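Local coordinates for protein meso-diaminopimelate dehydrogenase (Clostridium tetani, PDB 3WGY) that catalyses the reversible NADP-dependent oxidative deamination of meso-diaminopimelate, and in this engineered form is seen with the 2-oxo acid 4-methyl-2-oxovalerate bound, at residues Leu139-Gly151 and Glu187-Met199. The protein carries 6 engineered substitutions. Residues are numbered along the deposited sequence; the frame is centred on the assembly and turned at random.
Sequences LPKGKTHTFWGKG and EQCDFTTREKHEM. Engineered in segment 187-199: M199 (natural residue Arg).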
loop_
_atom_site.group_PDB
_atom_site.type_symbol
_atom_site.label_atom_id
_atom_site.label_comp_id
_atom_site.label_asym_id
_atom_site.label_seq_id
_atom_site.Cartn_x
_atom_site.Cartn_y
_atom_site.Cartn_z
ATOM N N LEU B 139 4.228 9.433 -7.709
ATOM C CA LEU B 139 4.267 9.785 -9.127
ATOM C C LEU B 139 3.341 10.979 -9.371
ATOM O O LEU B 139 2.232 10.824 -9.866
ATOM C CB LEU B 139 3.821 8.581 -9.965
ATOM C CG LEU B 139 4.696 7.323 -9.871
ATOM C CD1 LEU B 139 4.012 6.141 -10.570
ATOM C CD2 LEU B 139 6.066 7.611 -10.493
ATOM N N PRO B 140 3.803 12.191 -9.025
ATOM C CA PRO B 140 3.046 13.438 -9.180
ATOM C C PRO B 140 2.501 13.686 -10.575
ATOM O O PRO B 140 1.484 14.362 -10.737
ATOM C CB PRO B 140 4.048 14.503 -8.740
ATOM C CG PRO B 140 5.359 13.896 -9.118
ATOM C CD PRO B 140 5.198 12.478 -8.649
ATOM N N LYS B 141 3.184 13.152 -11.576
ATOM C CA LYS B 141 2.749 13.300 -12.955
ATOM C C LYS B 141 2.235 11.938 -13.415
ATOM O O LYS B 141 2.988 10.973 -13.525
ATOM C CB LYS B 141 3.909 13.763 -13.838
ATOM C CG LYS B 141 4.569 15.057 -13.376
ATOM C CD LYS B 141 3.575 16.208 -13.301
ATOM C CE LYS B 141 4.261 17.495 -12.858
ATOM N NZ LYS B 141 3.330 18.661 -12.851
ATOM N N GLY B 142 0.938 11.867 -13.663
ATOM C CA GLY B 142 0.338 10.620 -14.091
ATOM C C GLY B 142 -1.144 10.629 -13.781
ATOM O O GLY B 142 -1.697 11.673 -13.420
ATOM N N LYS B 143 -1.790 9.474 -13.904
ATOM C CA LYS B 143 -3.220 9.369 -13.653
ATOM C C LYS B 143 -3.569 8.260 -12.669
ATOM O O LYS B 143 -2.911 7.222 -12.637
ATOM C CB LYS B 143 -3.956 9.113 -14.977
ATOM C CG LYS B 143 -3.809 10.234 -16.014
ATOM C CD LYS B 143 -4.561 9.923 -17.305
ATOM C CE LYS B 143 -4.448 11.060 -18.332
ATOM N NZ LYS B 143 -5.081 12.335 -17.862
ATOM N N THR B 144 -4.596 8.485 -11.854
ATOM C CA THR B 144 -5.028 7.469 -10.905
ATOM C C THR B 144 -6.321 6.862 -11.411
ATOM O O THR B 144 -7.200 7.575 -11.899
ATOM C CB THR B 144 -5.314 8.042 -9.508
ATOM O OG1 THR B 144 -4.141 8.688 -9.005
ATOM C CG2 THR B 144 -5.720 6.927 -8.563
ATOM N N HIS B 145 -6.438 5.547 -11.282
ATOM C CA HIS B 145 -7.629 4.847 -11.717
ATOM C C HIS B 145 -8.122 3.882 -10.641
ATOM O O HIS B 145 -7.408 2.947 -10.268
ATOM C CB HIS B 145 -7.335 4.062 -12.994
ATOM C CG HIS B 145 -6.938 4.920 -14.157
ATOM N ND1 HIS B 145 -7.764 5.897 -14.674
ATOM C CD2 HIS B 145 -5.817 4.932 -14.916
ATOM C CE1 HIS B 145 -7.169 6.473 -15.703
ATOM N NE2 HIS B 145 -5.988 5.906 -15.871
ATOM N N THR B 146 -9.328 4.114 -10.130
ATOM C CA THR B 146 -9.893 3.214 -9.140
ATOM C C THR B 146 -11.058 2.463 -9.781
ATOM O O THR B 146 -11.920 3.065 -10.429
ATOM C CB THR B 146 -10.422 3.949 -7.887
ATOM O OG1 THR B 146 -9.378 4.737 -7.306
ATOM C CG2 THR B 146 -10.887 2.942 -6.851
ATOM N N PHE B 147 -11.063 1.148 -9.618
ATOM C CA PHE B 147 -12.129 0.298 -10.153
ATOM C C PHE B 147 -12.712 -0.469 -8.972
ATOM O O PHE B 147 -11.981 -0.856 -8.061
ATOM C CB PHE B 147 -11.579 -0.707 -11.167
ATOM C CG PHE B 147 -11.026 -0.088 -12.423
ATOM C CD1 PHE B 147 -9.852 0.644 -12.398
ATOM C CD2 PHE B 147 -11.661 -0.288 -13.647
ATOM C CE1 PHE B 147 -9.307 1.167 -13.573
ATOM C CE2 PHE B 147 -11.123 0.231 -14.828
ATOM C CZ PHE B 147 -9.943 0.958 -14.788
ATOM N N TRP B 148 -13.949 -0.706 -8.926
ATOM C CA TRP B 148 -14.534 -1.459 -7.833
ATOM C C TRP B 148 -14.926 -2.838 -8.368
ATOM O O TRP B 148 -15.899 -2.983 -9.107
ATOM C CB TRP B 148 -15.709 -0.675 -7.246
ATOM C CG TRP B 148 -15.222 0.594 -6.568
ATOM C CD1 TRP B 148 -14.748 0.713 -5.287
ATOM C CD2 TRP B 148 -15.058 1.888 -7.173
ATOM N NE1 TRP B 148 -14.295 1.998 -5.059
ATOM C CE2 TRP B 148 -14.476 2.739 -6.199
ATOM C CE3 TRP B 148 -15.342 2.410 -8.444
ATOM C CZ2 TRP B 148 -14.176 4.083 -6.458
ATOM C CZ3 TRP B 148 -15.041 3.752 -8.702
ATOM C CH2 TRP B 148 -14.463 4.572 -7.710
ATOM N N GLY B 149 -14.093 -3.823 -8.012
ATOM C CA GLY B 149 -14.235 -5.215 -8.426
ATOM C C GLY B 149 -15.639 -5.738 -8.362
ATOM O O GLY B 149 -16.527 -5.036 -7.875
ATOM N N LYS B 150 -15.856 -6.965 -8.835
ATOM C CA LYS B 150 -17.207 -7.521 -8.818
ATOM C C LYS B 150 -17.843 -7.446 -7.428
ATOM O O LYS B 150 -17.348 -8.029 -6.466
ATOM C CB LYS B 150 -17.215 -8.968 -9.316
ATOM C CG LYS B 150 -18.606 -9.582 -9.335
ATOM C CD LYS B 150 -18.601 -10.947 -10.010
ATOM C CE LYS B 150 -19.984 -11.580 -9.979
ATOM N NZ LYS B 150 -20.038 -12.838 -10.780
ATOM N N GLY B 151 -18.922 -6.607 -7.285
ATOM C CA GLY B 151 -19.700 -6.623 -6.071
ATOM C C GLY B 151 -21.084 -6.091 -6.355
ATOM O O GLY B 151 -21.335 -5.527 -7.424
ATOM N N GLU B 187 0.404 3.353 -21.186
ATOM C CA GLU B 187 -0.283 4.409 -21.922
ATOM C C GLU B 187 -1.296 5.190 -21.088
ATOM O O GLU B 187 -2.243 4.627 -20.537
ATOM C CB GLU B 187 -0.964 3.833 -23.166
ATOM C CG GLU B 187 -2.257 3.099 -22.894
ATOM C CD GLU B 187 -2.901 2.571 -24.160
ATOM O OE1 GLU B 187 -2.368 1.593 -24.731
ATOM O OE2 GLU B 187 -3.934 3.137 -24.585
ATOM N N GLN B 188 -1.087 6.499 -21.001
ATOM C CA GLN B 188 -1.976 7.360 -20.235
ATOM C C GLN B 188 -3.282 7.605 -20.974
ATOM O O GLN B 188 -3.315 7.636 -22.202
ATOM C CB GLN B 188 -1.286 8.694 -19.927
ATOM C CG GLN B 188 -0.702 8.781 -18.514
ATOM C CD GLN B 188 0.187 10.007 -18.304
ATOM O OE1 GLN B 188 1.256 10.120 -18.908
ATOM N NE2 GLN B 188 -0.257 10.926 -17.446
ATOM N N CYS B 189 -4.360 7.772 -20.216
ATOM C CA CYS B 189 -5.670 8.019 -20.797
ATOM C C CYS B 189 -6.702 8.229 -19.707
ATOM O O CYS B 189 -6.487 7.866 -18.550
ATOM C CB CYS B 189 -6.104 6.834 -21.659
ATOM S SG CYS B 189 -6.297 5.313 -20.718
ATOM N N ASP B 190 -7.820 8.836 -20.085
ATOM C CA ASP B 190 -8.917 9.070 -19.169
ATOM C C ASP B 190 -9.984 8.097 -19.657
ATOM O O ASP B 190 -10.080 7.828 -20.855
ATOM C CB ASP B 190 -9.401 10.516 -19.280
ATOM C CG ASP B 190 -8.300 11.523 -18.986
ATOM O OD1 ASP B 190 -7.840 11.577 -17.827
ATOM O OD2 ASP B 190 -7.889 12.253 -19.917
ATOM N N PHE B 191 -10.769 7.551 -18.740
ATOM C CA PHE B 191 -11.797 6.596 -19.129
ATOM C C PHE B 191 -13.194 7.174 -19.002
ATOM O O PHE B 191 -13.473 7.946 -18.088
ATOM C CB PHE B 191 -11.700 5.336 -18.258
ATOM C CG PHE B 191 -10.487 4.496 -18.529
ATOM C CD1 PHE B 191 -10.372 3.780 -19.714
ATOM C CD2 PHE B 191 -9.455 4.422 -17.598
ATOM C CE1 PHE B 191 -9.247 3.000 -19.975
ATOM C CE2 PHE B 191 -8.320 3.644 -17.846
ATOM C CZ PHE B 191 -8.215 2.933 -19.037
ATOM N N THR B 192 -14.067 6.807 -19.934
ATOM C CA THR B 192 -15.449 7.251 -19.883
ATOM C C THR B 192 -16.098 6.257 -18.925
ATOM O O THR B 192 -15.581 5.149 -18.738
ATOM C CB THR B 192 -16.145 7.127 -21.250
ATOM O OG1 THR B 192 -16.237 5.742 -21.611
ATOM C CG2 THR B 192 -15.368 7.880 -22.319
ATOM N N THR B 193 -17.212 6.642 -18.314
ATOM C CA THR B 193 -17.900 5.755 -17.381
ATOM C C THR B 193 -18.151 4.404 -18.026
ATOM O O THR B 193 -17.945 3.355 -17.412
ATOM C CB THR B 193 -19.253 6.334 -16.959
ATOM O OG1 THR B 193 -19.050 7.598 -16.316
ATOM C CG2 THR B 193 -19.950 5.392 -16.001
ATOM N N ARG B 194 -18.582 4.447 -19.280
ATOM C CA ARG B 194 -18.903 3.248 -20.035
ATOM C C ARG B 194 -17.730 2.308 -20.300
ATOM O O ARG B 194 -17.932 1.121 -20.569
ATOM C CB ARG B 194 -19.544 3.635 -21.368
ATOM C CG ARG B 194 -20.110 2.447 -22.111
ATOM C CD ARG B 194 -20.817 2.842 -23.394
ATOM N NE ARG B 194 -22.027 2.049 -23.563
ATOM C CZ ARG B 194 -23.174 2.296 -22.936
ATOM N NH1 ARG B 194 -23.276 3.328 -22.108
ATOM N NH2 ARG B 194 -24.212 1.499 -23.122
ATOM N N GLU B 195 -16.509 2.825 -20.232
ATOM C CA GLU B 195 -15.332 2.001 -20.485
ATOM C C GLU B 195 -14.756 1.316 -19.246
ATOM O O GLU B 195 -14.150 0.250 -19.361
ATOM C CB GLU B 195 -14.230 2.842 -21.139
ATOM C CG GLU B 195 -14.641 3.513 -22.442
ATOM C CD GLU B 195 -13.577 4.462 -22.966
ATOM O OE1 GLU B 195 -13.081 5.299 -22.181
ATOM O OE2 GLU B 195 -13.238 4.378 -24.164
ATOM N N LYS B 196 -14.944 1.918 -18.074
ATOM C CA LYS B 196 -14.403 1.376 -16.819
ATOM C C LYS B 196 -15.127 0.182 -16.197
ATOM O O LYS B 196 -14.479 -0.772 -15.761
ATOM C CB LYS B 196 -14.308 2.477 -15.754
ATOM C CG LYS B 196 -13.304 3.573 -16.057
ATOM C CD LYS B 196 -13.233 4.587 -14.922
ATOM C CE LYS B 196 -12.666 3.972 -13.651
ATOM N NZ LYS B 196 -12.661 4.954 -12.529
ATOM N N HIS B 197 -16.456 0.246 -16.127
ATOM C CA HIS B 197 -17.236 -0.831 -15.528
ATOM C C HIS B 197 -18.471 -1.216 -16.329
ATOM O O HIS B 197 -19.098 -0.376 -16.973
ATOM C CB HIS B 197 -17.733 -0.449 -14.124
ATOM C CG HIS B 197 -16.662 0.022 -13.187
ATOM N ND1 HIS B 197 -16.149 1.303 -13.230
ATOM C CD2 HIS B 197 -16.044 -0.601 -12.155
ATOM C CE1 HIS B 197 -15.264 1.451 -12.260
ATOM N NE2 HIS B 197 -15.180 0.312 -11.596
ATOM N N GLU B 198 -18.828 -2.495 -16.253
ATOM C CA GLU B 198 -20.026 -2.996 -16.917
ATOM C C GLU B 198 -20.933 -3.488 -15.792
ATOM O O GLU B 198 -20.502 -3.606 -14.641
ATOM C CB GLU B 198 -19.696 -4.160 -17.858
ATOM C CG GLU B 198 -19.477 -5.484 -17.155
ATOM C CD GLU B 198 -19.280 -6.647 -18.119
ATOM O OE1 GLU B 198 -20.167 -6.888 -18.963
ATOM O OE2 GLU B 198 -18.238 -7.329 -18.030
ATOM N N MET B 199 -22.189 -3.759 -16.107
ATOM C CA MET B 199 -23.113 -4.243 -15.097
ATOM C C MET B 199 -23.802 -5.516 -15.556
ATOM O O MET B 199 -24.260 -5.613 -16.694
ATOM C CB MET B 199 -24.137 -3.159 -14.761
ATOM C CG MET B 199 -23.645 -2.200 -13.680
ATOM S SD MET B 199 -24.714 -0.773 -13.486
ATOM C CE MET B 199 -23.526 0.485 -13.000
HETATM O O HOH W 1 -10.296 6.404 -13.756
HETATM O O HOH W 2 -3.678 5.926 -17.404
HETATM O O HOH W 3 -10.867 6.351 -10.669
#
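K196 reaches across to the strand 142-147 with its chain bent at chi3 (66°), which lays CE over the centre of the F147 ring as a CH-pi contact, 4.2 Å from CE to the ring centroid. K196 NZ lies higher above the same face, where any cation-pi attraction is weak at most, and donates to T146 O at 2.9 Å, tilted from the carbonyl plane. Two waters complete the grip on NZ: one also accepts from T146 N, the other is bonded to H145 ND1. H145 is held from several directions. An edge of F191 points at one face of its imidazole in an edge-to-face pair, planes at 63°, while C189 O lies in the ring plane, 3.2 Å from H145 CE1, and a third water meets H145 NE2. The strand 142-147 is an edge strand of a three-stranded antiparallel sheet within the C-terminal domain, bonded through its backbone to strand 249-258; the opposing segment leads through the short helix 193-196 into strand 197-205 of a separate mixed sheet, so the contact joins two sheets of the subunit. A179 and L180 of helix 177-184 also pack on F147. At the end nearer the bound oxo acid, W148 N donates to H197 NE2 at 3.1 Å, nearly straight (160°) and close to the imidazole plane, fixing the turn of that ring. F147 and W148 flank H197 in an aromatic cluster, the indole nearly parallel to the imidazole but slid aside, its NE1 bonded to D124. At the far end K143 runs extended past C189 O and bends only at chi4, bringing NZ to the syn side of D190 OD1 but out of the carboxylate plane, a salt bridge of 2.9 Å.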